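Long-range contacts in branched-chain alpha-ketoacid decarboxylase (Lactococcus lactis, PDB 2VBF), which probably decarboxylates branched-chain and aromatic alpha-keto acids to aldehydes, using thiamine diphosphate and magnesium as cofactors: residues P231-I240 with L257-A268; H36-P47 with R61-E72. All blocks are in the same frame, centred on the assembly; numbering follows the deposited sequence. Where two conformers were deposited one is given.

Contact 1 of 2, residues P231-I240 with L257-A268; sequences PVVIAGHEVI and LPITTLNFGKSA
Val233 bonds to Pro258, just before strand 259-261, and to Thr260 within it, joining that strand in parallel to strand 231-235 in the central domain. Its N donates to Pro258 O (2.9 Å, N-H...O 167°), and its O accepts from Thr260 N. Ala235 N then reaches Thr260 O at 3.1 Å. Helix 245-255 makes the crossover between the two strands, and its Val252 and Phe251 pack on Ile259 and Leu257.

The apolar contacts divide by face. On one, Ile259 CD1 fits between Val233 CG1 and Ala235 CB, and Ala268 CB packs on Ala235 CB at 3.8 Å. On the other, Ile234 CG1 runs alongside Thr260 CG2, while the Thr260 hydroxyl bonds to Gly278 O in the next strand. At the start of the pair, Pro231 CG presses on Leu257 CD2 at 3.3 Å, tighter than normal van der Waals contact. Pro231 O has no polar partner and lies against the Pro258 ring.

Past the strands, the His237 and Phe264 rings form an offset stack, centroids 3.9 Å apart and planes at 9°. Phe264 CZ lies over the centre of the imidazole, whose opposite face meets Glu238 CG. With CG between the backbone N and the carbonyl carbon (chi1 70°), the His237 ring is turned over Phe264. Gly265 CA, with no side chain to intervene, comes within 3.6 Å of His237 N.

Two waters fill in the polar contacts here. One lies at the imidazole edge, in its plane, 2.9 Å from His237 ND1, and donates to Phe264 O; the other links Leu262 N to that same oxygen.

The chemistry is that of a buried seam: backbone bonds fix the strands, and where they end, a ring stack and two waters take over.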
# COMPACT_ATOMS: atom_id res chain seq x y z
N PRO A 231 2.63 35.41 -28.95
CA PRO A 231 1.91 34.73 -27.88
C PRO A 231 2.44 33.32 -27.68
O PRO A 231 2.99 32.72 -28.60
CB PRO A 231 0.48 34.66 -28.42
CG PRO A 231 0.66 34.54 -29.89
CD PRO A 231 1.85 35.43 -30.20
N VAL A 232 2.27 32.78 -26.48
CA VAL A 232 2.53 31.36 -26.24
C VAL A 232 1.45 30.82 -25.30
O VAL A 232 1.02 31.49 -24.35
CB VAL A 232 3.96 31.10 -25.68
CG1 VAL A 232 4.08 31.59 -24.24
CG2 VAL A 232 4.33 29.60 -25.78
N VAL A 233 0.96 29.63 -25.63
CA VAL A 233 0.02 28.91 -24.78
C VAL A 233 0.81 27.85 -24.02
O VAL A 233 1.68 27.18 -24.59
CB VAL A 233 -1.08 28.23 -25.61
CG1 VAL A 233 -2.10 27.51 -24.69
CG2 VAL A 233 -1.78 29.24 -26.49
N ILE A 234 0.54 27.71 -22.73
CA ILE A 234 1.11 26.61 -21.95
C ILE A 234 -0.07 25.78 -21.42
O ILE A 234 -0.91 26.29 -20.68
CB ILE A 234 2.01 27.10 -20.78
CG1 ILE A 234 3.02 28.15 -21.25
CG2 ILE A 234 2.70 25.90 -20.11
CD1 ILE A 234 3.95 28.66 -20.15
N ALA A 235 -0.15 24.51 -21.83
CA ALA A 235 -1.22 23.61 -21.38
C ALA A 235 -0.67 22.65 -20.32
O ALA A 235 0.49 22.23 -20.39
CB ALA A 235 -1.81 22.84 -22.54
N GLY A 236 -1.50 22.32 -19.33
CA GLY A 236 -1.09 21.47 -18.22
C GLY A 236 -2.07 20.36 -17.89
O GLY A 236 -3.01 20.09 -18.65
N HIS A 237 -1.83 19.73 -16.74
CA HIS A 237 -2.48 18.48 -16.40
C HIS A 237 -3.98 18.64 -16.22
O HIS A 237 -4.70 17.68 -16.42
CB HIS A 237 -1.85 17.86 -15.14
CG HIS A 237 -2.15 18.61 -13.88
ND1 HIS A 237 -1.56 19.82 -13.58
CD2 HIS A 237 -2.99 18.33 -12.85
CE1 HIS A 237 -2.01 20.24 -12.42
NE2 HIS A 237 -2.88 19.36 -11.95
N GLU A 238 -4.46 19.82 -15.83
CA GLU A 238 -5.89 19.97 -15.58
C GLU A 238 -6.70 19.89 -16.88
O GLU A 238 -7.89 19.55 -16.86
CB GLU A 238 -6.19 21.25 -14.79
CG GLU A 238 -5.49 21.29 -13.43
CD GLU A 238 -5.82 22.52 -12.60
OE1 GLU A 238 -6.19 23.57 -13.17
OE2 GLU A 238 -5.73 22.42 -11.36
N VAL A 239 -6.06 20.18 -18.02
CA VAL A 239 -6.67 19.91 -19.32
C VAL A 239 -6.97 18.41 -19.44
O VAL A 239 -8.08 18.02 -19.81
CB VAL A 239 -5.77 20.39 -20.49
CG1 VAL A 239 -6.32 19.91 -21.83
CG2 VAL A 239 -5.64 21.92 -20.46
N ILE A 240 -6.01 17.59 -19.04
CA ILE A 240 -6.16 16.13 -19.11
C ILE A 240 -7.26 15.66 -18.14
O ILE A 240 -8.09 14.80 -18.50
CB ILE A 240 -4.81 15.39 -18.85
CG1 ILE A 240 -3.78 15.76 -19.93
CG2 ILE A 240 -5.00 13.86 -18.84
CD1 ILE A 240 -2.35 15.29 -19.69
N LEU A 257 -1.40 29.10 -32.90
CA LEU A 257 -0.69 29.70 -31.76
C LEU A 257 0.44 28.78 -31.30
O LEU A 257 0.24 27.57 -31.23
CB LEU A 257 -1.64 29.96 -30.59
CG LEU A 257 -2.61 31.13 -30.74
CD1 LEU A 257 -3.77 31.00 -29.75
CD2 LEU A 257 -1.88 32.47 -30.57
N PRO A 258 1.62 29.35 -31.00
CA PRO A 258 2.68 28.55 -30.39
C PRO A 258 2.20 27.94 -29.07
O PRO A 258 1.49 28.60 -28.31
CB PRO A 258 3.81 29.56 -30.15
CG PRO A 258 3.53 30.68 -31.09
CD PRO A 258 2.05 30.75 -31.20
N ILE A 259 2.57 26.68 -28.83
CA ILE A 259 2.17 25.99 -27.60
C ILE A 259 3.27 25.08 -27.06
O ILE A 259 4.00 24.42 -27.82
CB ILE A 259 0.85 25.18 -27.78
CG1 ILE A 259 0.42 24.52 -26.45
CG2 ILE A 259 0.99 24.12 -28.87
CD1 ILE A 259 -1.05 24.19 -26.36
N THR A 260 3.37 25.08 -25.74
CA THR A 260 4.25 24.20 -25.00
C THR A 260 3.44 23.57 -23.87
O THR A 260 2.34 24.02 -23.56
CB THR A 260 5.49 24.98 -24.48
OG1 THR A 260 6.41 24.08 -23.85
CG2 THR A 260 5.10 26.11 -23.52
N THR A 261 3.96 22.48 -23.30
CA THR A 261 3.47 21.94 -22.04
C THR A 261 4.66 21.72 -21.12
O THR A 261 5.81 21.64 -21.56
CB THR A 261 2.69 20.60 -22.20
OG1 THR A 261 3.61 19.52 -22.42
CG2 THR A 261 1.69 20.67 -23.36
N LEU A 262 4.38 21.62 -19.83
CA LEU A 262 5.37 21.10 -18.88
C LEU A 262 5.39 19.58 -19.05
O LEU A 262 4.56 19.01 -19.77
CB LEU A 262 4.99 21.46 -17.44
CG LEU A 262 4.68 22.93 -17.12
CD1 LEU A 262 4.44 23.07 -15.62
CD2 LEU A 262 5.79 23.85 -17.58
N ASN A 263 6.30 18.91 -18.36
CA ASN A 263 6.24 17.44 -18.31
C ASN A 263 5.09 16.95 -17.40
O ASN A 263 4.71 15.78 -17.46
CB ASN A 263 7.60 16.83 -17.95
CG ASN A 263 8.08 17.21 -16.56
OD1 ASN A 263 7.29 17.37 -15.63
ND2 ASN A 263 9.40 17.33 -16.42
N PHE A 264 4.55 17.87 -16.59
CA PHE A 264 3.36 17.65 -15.76
C PHE A 264 2.19 18.14 -16.61
O PHE A 264 1.96 19.34 -16.71
CB PHE A 264 3.48 18.46 -14.47
CG PHE A 264 2.36 18.28 -13.46
CD1 PHE A 264 1.54 17.15 -13.43
CD2 PHE A 264 2.18 19.25 -12.48
CE1 PHE A 264 0.55 17.02 -12.44
CE2 PHE A 264 1.20 19.14 -11.50
CZ PHE A 264 0.38 18.03 -11.48
N GLY A 265 1.50 17.20 -17.23
CA GLY A 265 0.52 17.50 -18.25
C GLY A 265 1.00 17.25 -19.67
O GLY A 265 0.35 17.70 -20.61
N LYS A 266 2.09 16.50 -19.85
CA LYS A 266 2.54 16.15 -21.19
C LYS A 266 1.42 15.41 -21.92
O LYS A 266 0.81 14.50 -21.36
CB LYS A 266 3.80 15.29 -21.14
CG LYS A 266 4.35 14.92 -22.51
CD LYS A 266 5.70 14.21 -22.41
CE LYS A 266 6.19 13.73 -23.76
NZ LYS A 266 6.75 14.85 -24.61
N SER A 267 1.18 15.82 -23.16
CA SER A 267 0.09 15.35 -24.03
C SER A 267 -1.26 16.01 -23.73
O SER A 267 -2.30 15.57 -24.24
CB SER A 267 -0.03 13.80 -24.10
OG SER A 267 -0.72 13.22 -23.00
N ALA A 268 -1.24 17.10 -22.95
CA ALA A 268 -2.41 17.99 -22.80
C ALA A 268 -2.85 18.55 -24.16
O ALA A 268 -3.97 19.01 -24.31
CB ALA A 268 -2.10 19.12 -21.84
O HOH W 1 2.01 21.60 -18.58
O HOH W 2 0.47 21.22 -15.12

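Contact 2 of 2, residues H36-P47 with R61-E72; sequences HELGIEEIFGVP and REDMKWIGNANE. With TPP (thiamine diphosphate), chain D.
The beta-alpha-beta unit formed by strand 42-45, helix 52-60 and strand 65-68 of the N-terminal TPP binding domain is closed here, with Glu41 to Gly45 bonded to Lys65 to Asn69. Lys65 N donates to Glu41 O, Ile43 N to Lys65 O, and Ile67 N to Ile43 O at 2.9 Å with an N-H...O angle of 176°. Asn69 then grips Gly45 twice: its N donates to Gly45 O (2.8 Å), and its OD1 accepts from Gly45 N in the carbonyl plane of the amide.

Trp66 holds CG anti to its backbone N (chi1 174°), which carries the indole across the backbone of the other strand. There CZ3 touches Phe44 O at 3.2 Å and CH2 meets Gly45 C; helix 52-60 packs on the ring through Leu55 and Ile59.

At the far end, Asp63 OD2 lies over one face of the His36 ring, 3.1 Å from the plane. Arg61 holds that carboxylate side-on through NE and NH2, while its NH1 forms a salt bridge with Asp33.

Val46 CB packs on Glu72 OE2 (3.4 Å), which also accepts from a water donating to Val46 O and stands 2.7 Å from N1' of thiamine diphosphate. The water bond and the valine contact probably help to hold the carboxylate in place, consistent with the role of such a glutamate in thiamine-dependent enzymes, where it promotes the imino form of the aminopyrimidine.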
# COMPACT_ATOMS: atom_id res chain seq x y z
N HIS A 36 -22.04 4.06 -14.78
CA HIS A 36 -22.23 3.90 -16.22
C HIS A 36 -22.40 5.24 -16.94
O HIS A 36 -21.81 5.46 -18.00
CB HIS A 36 -23.42 3.00 -16.52
CG HIS A 36 -23.79 2.96 -17.97
ND1 HIS A 36 -23.06 2.25 -18.90
CD2 HIS A 36 -24.80 3.55 -18.66
CE1 HIS A 36 -23.61 2.40 -20.10
NE2 HIS A 36 -24.66 3.19 -19.98
N GLU A 37 -23.20 6.13 -16.37
CA GLU A 37 -23.41 7.46 -16.94
C GLU A 37 -22.11 8.24 -17.09
O GLU A 37 -21.95 9.04 -18.01
CB GLU A 37 -24.34 8.31 -16.08
CG GLU A 37 -25.78 7.92 -16.03
CD GLU A 37 -26.58 8.90 -15.17
OE1 GLU A 37 -26.18 10.08 -15.06
OE2 GLU A 37 -27.61 8.49 -14.61
N LEU A 38 -21.20 8.03 -16.14
CA LEU A 38 -19.87 8.66 -16.17
C LEU A 38 -18.92 8.05 -17.21
O LEU A 38 -17.81 8.56 -17.39
CB LEU A 38 -19.22 8.59 -14.78
CG LEU A 38 -19.91 9.34 -13.64
CD1 LEU A 38 -19.21 9.06 -12.29
CD2 LEU A 38 -19.96 10.84 -13.92
N GLY A 39 -19.35 6.98 -17.88
CA GLY A 39 -18.55 6.34 -18.92
C GLY A 39 -17.66 5.21 -18.43
O GLY A 39 -16.84 4.69 -19.19
N ILE A 40 -17.83 4.82 -17.17
CA ILE A 40 -17.05 3.74 -16.57
C ILE A 40 -17.63 2.39 -17.02
O ILE A 40 -18.82 2.12 -16.83
CB ILE A 40 -17.02 3.83 -15.01
CG1 ILE A 40 -16.41 5.17 -14.56
CG2 ILE A 40 -16.21 2.68 -14.40
CD1 ILE A 40 -16.66 5.51 -13.09
N GLU A 41 -16.76 1.57 -17.59
CA GLU A 41 -17.14 0.26 -18.12
C GLU A 41 -16.43 -0.90 -17.42
O GLU A 41 -16.69 -2.08 -17.70
CB GLU A 41 -16.84 0.24 -19.62
CG GLU A 41 -17.72 1.22 -20.42
CD GLU A 41 -17.28 1.41 -21.86
OE1 GLU A 41 -16.37 0.71 -22.34
OE2 GLU A 41 -17.85 2.29 -22.53
N GLU A 42 -15.54 -0.56 -16.48
CA GLU A 42 -14.73 -1.53 -15.76
C GLU A 42 -14.54 -1.00 -14.35
O GLU A 42 -14.32 0.20 -14.19
CB GLU A 42 -13.35 -1.70 -16.42
CG GLU A 42 -13.31 -2.61 -17.65
CD GLU A 42 -13.62 -1.93 -18.97
OE1 GLU A 42 -13.61 -0.68 -19.07
OE2 GLU A 42 -13.85 -2.66 -19.95
N ILE A 43 -14.62 -1.88 -13.34
CA ILE A 43 -14.36 -1.51 -11.95
C ILE A 43 -13.24 -2.38 -11.42
O ILE A 43 -13.27 -3.61 -11.57
CB ILE A 43 -15.61 -1.65 -11.05
CG1 ILE A 43 -16.71 -0.72 -11.57
CG2 ILE A 43 -15.30 -1.37 -9.58
CD1 ILE A 43 -17.99 -0.70 -10.74
N PHE A 44 -12.25 -1.73 -10.81
CA PHE A 44 -11.10 -2.44 -10.24
C PHE A 44 -11.27 -2.68 -8.75
O PHE A 44 -12.24 -2.24 -8.14
CB PHE A 44 -9.83 -1.65 -10.55
CG PHE A 44 -9.65 -1.41 -12.02
CD1 PHE A 44 -9.18 -2.43 -12.85
CD2 PHE A 44 -9.98 -0.20 -12.59
CE1 PHE A 44 -9.04 -2.22 -14.22
CE2 PHE A 44 -9.84 0.04 -13.96
CZ PHE A 44 -9.36 -0.99 -14.78
N GLY A 45 -10.34 -3.43 -8.17
CA GLY A 45 -10.29 -3.59 -6.73
C GLY A 45 -10.05 -4.99 -6.22
O GLY A 45 -9.61 -5.87 -6.95
N VAL A 46 -10.41 -5.20 -4.97
CA VAL A 46 -10.18 -6.47 -4.28
C VAL A 46 -11.38 -6.81 -3.42
O VAL A 46 -11.87 -5.93 -2.67
CB VAL A 46 -8.90 -6.43 -3.41
CG1 VAL A 46 -8.67 -7.78 -2.65
CG2 VAL A 46 -7.65 -6.08 -4.25
N PRO A 47 -11.87 -8.06 -3.52
CA PRO A 47 -13.01 -8.44 -2.68
C PRO A 47 -12.72 -8.52 -1.18
O PRO A 47 -11.58 -8.71 -0.77
CB PRO A 47 -13.37 -9.85 -3.19
CG PRO A 47 -12.69 -10.02 -4.45
CD PRO A 47 -11.44 -9.19 -4.37
N ARG A 61 -24.03 -7.03 -14.09
CA ARG A 61 -24.19 -5.97 -15.11
C ARG A 61 -23.76 -6.45 -16.49
O ARG A 61 -22.70 -7.05 -16.61
CB ARG A 61 -23.30 -4.76 -14.80
CG ARG A 61 -23.51 -4.06 -13.47
CD ARG A 61 -24.78 -3.23 -13.41
NE ARG A 61 -24.80 -2.12 -14.37
CZ ARG A 61 -25.65 -1.09 -14.29
NH1 ARG A 61 -26.52 -1.01 -13.29
NH2 ARG A 61 -25.63 -0.13 -15.20
N GLU A 62 -24.53 -6.15 -17.53
CA GLU A 62 -24.04 -6.46 -18.89
C GLU A 62 -23.04 -5.43 -19.40
O GLU A 62 -22.25 -5.74 -20.30
CB GLU A 62 -25.18 -6.56 -19.92
CG GLU A 62 -26.13 -5.38 -19.95
CD GLU A 62 -27.38 -5.63 -19.14
OE1 GLU A 62 -27.24 -6.24 -18.06
OE2 GLU A 62 -28.49 -5.25 -19.59
N ASP A 63 -23.07 -4.23 -18.81
CA ASP A 63 -22.36 -3.08 -19.35
C ASP A 63 -21.13 -2.69 -18.52
O ASP A 63 -20.54 -1.63 -18.76
CB ASP A 63 -23.32 -1.87 -19.42
CG ASP A 63 -23.82 -1.43 -18.05
OD1 ASP A 63 -23.56 -2.13 -17.06
OD2 ASP A 63 -24.49 -0.39 -17.97
N MET A 64 -20.76 -3.56 -17.59
CA MET A 64 -19.71 -3.27 -16.60
C MET A 64 -18.97 -4.56 -16.27
O MET A 64 -19.61 -5.58 -16.01
CB MET A 64 -20.33 -2.71 -15.32
CG MET A 64 -19.36 -2.08 -14.33
SD MET A 64 -18.90 -0.39 -14.76
CE MET A 64 -20.45 0.49 -14.52
N LYS A 65 -17.64 -4.51 -16.25
CA LYS A 65 -16.84 -5.68 -15.94
C LYS A 65 -16.05 -5.47 -14.65
O LYS A 65 -15.42 -4.44 -14.47
CB LYS A 65 -15.87 -5.98 -17.09
CG LYS A 65 -15.23 -7.36 -17.00
CD LYS A 65 -14.16 -7.57 -18.06
CE LYS A 65 -13.39 -8.87 -17.80
NZ LYS A 65 -12.50 -9.25 -18.94
N TRP A 66 -16.09 -6.47 -13.76
CA TRP A 66 -15.18 -6.53 -12.62
C TRP A 66 -13.80 -6.98 -13.13
O TRP A 66 -13.67 -8.02 -13.79
CB TRP A 66 -15.68 -7.51 -11.57
CG TRP A 66 -14.74 -7.73 -10.44
CD1 TRP A 66 -14.03 -8.87 -10.16
CD2 TRP A 66 -14.38 -6.78 -9.43
NE1 TRP A 66 -13.27 -8.68 -9.03
CE2 TRP A 66 -13.46 -7.41 -8.57
CE3 TRP A 66 -14.75 -5.47 -9.18
CZ2 TRP A 66 -12.92 -6.76 -7.46
CZ3 TRP A 66 -14.21 -4.82 -8.09
CH2 TRP A 66 -13.31 -5.46 -7.23
N ILE A 67 -12.78 -6.20 -12.79
CA ILE A 67 -11.40 -6.58 -13.06
C ILE A 67 -10.64 -6.57 -11.74
O ILE A 67 -10.18 -5.53 -11.28
CB ILE A 67 -10.76 -5.67 -14.12
CG1 ILE A 67 -11.60 -5.73 -15.41
CG2 ILE A 67 -9.31 -6.10 -14.40
CD1 ILE A 67 -10.97 -5.06 -16.59
N GLY A 68 -10.54 -7.75 -11.13
CA GLY A 68 -9.98 -7.87 -9.78
C GLY A 68 -8.48 -7.75 -9.84
O GLY A 68 -7.85 -8.31 -10.74
N ASN A 69 -7.90 -7.00 -8.90
CA ASN A 69 -6.45 -6.82 -8.77
C ASN A 69 -5.85 -7.76 -7.72
O ASN A 69 -6.58 -8.32 -6.89
CB ASN A 69 -6.18 -5.38 -8.35
CG ASN A 69 -6.59 -4.40 -9.42
OD1 ASN A 69 -7.68 -3.85 -9.38
ND2 ASN A 69 -5.73 -4.21 -10.42
N ALA A 70 -4.52 -7.91 -7.74
CA ALA A 70 -3.82 -8.69 -6.71
C ALA A 70 -3.88 -7.95 -5.36
O ALA A 70 -4.16 -8.57 -4.33
CB ALA A 70 -2.38 -8.96 -7.14
N ASN A 71 -3.61 -6.64 -5.37
CA ASN A 71 -3.73 -5.82 -4.16
C ASN A 71 -4.41 -4.47 -4.40
O ASN A 71 -4.58 -4.01 -5.54
CB ASN A 71 -2.40 -5.68 -3.39
CG ASN A 71 -1.35 -4.85 -4.10
OD1 ASN A 71 -1.63 -3.84 -4.75
ND2 ASN A 71 -0.09 -5.25 -3.91
N GLU A 72 -4.78 -3.83 -3.30
CA GLU A 72 -5.54 -2.57 -3.35
C GLU A 72 -4.73 -1.35 -3.78
O GLU A 72 -5.27 -0.45 -4.45
CB GLU A 72 -6.23 -2.29 -2.02
CG GLU A 72 -7.33 -3.27 -1.70
CD GLU A 72 -6.85 -4.53 -0.97
OE1 GLU A 72 -5.63 -4.79 -0.87
OE2 GLU A 72 -7.74 -5.27 -0.48
N1' TPP D . -7.89 -7.26 1.28
C2' TPP D . -7.08 -7.16 2.39
CM2 TPP D . -5.90 -6.25 2.37
N3' TPP D . -7.39 -7.90 3.50
C4' TPP D . -8.49 -8.74 3.51
N4' TPP D . -8.74 -9.39 4.64
C5' TPP D . -9.30 -8.87 2.38
C6' TPP D . -8.98 -8.11 1.25
C7' TPP D . -10.51 -9.82 2.37
N3 TPP D . -10.12 -11.23 2.42
C2 TPP D . -10.05 -12.02 3.56
S1 TPP D . -9.59 -13.56 3.34
C5 TPP D . -9.47 -13.28 1.75
C4 TPP D . -9.79 -11.99 1.34
CM4 TPP D . -9.77 -11.48 -0.08
C6 TPP D . -9.07 -14.45 0.89
C7 TPP D . -7.67 -14.98 1.18
O7 TPP D . -7.46 -16.00 0.20
PA TPP D . -6.28 -17.09 0.32
O1A TPP D . -5.04 -16.32 0.76
O2A TPP D . -6.13 -17.72 -1.04
O3A TPP D . -6.73 -18.06 1.51
PB TPP D . -7.56 -19.45 1.40
O1B TPP D . -8.79 -19.25 2.23
O2B TPP D . -6.67 -20.52 1.96
O3B TPP D . -7.84 -19.72 -0.06
O HOH W 3 -20.83 0.92 -18.22
O HOH W 4 -10.39 -4.71 -0.57

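How the contacts relate
Both contacts pair parallel strands across a helical crossover, but in separate domains on opposite sides of the chain's centre. Their centres are 31 Å apart and their nearest atoms about 12 Å, so they do not touch. Contact 2 lies directly in a cofactor pocket: it supplies Val46, Pro47 and Glu72, while Thr402, Gly425 and Ser454 of the second subunit bind the same thiamine diphosphate. Contact 1 holds no pocket residue. The side chain of its Phe264 nevertheless lies about 9 Å from Gly425 of its own chain. In sheet order, strand 65-68 of contact 2 is outermost within this chain, whereas 259-261 of contact 1 is followed by 276-279.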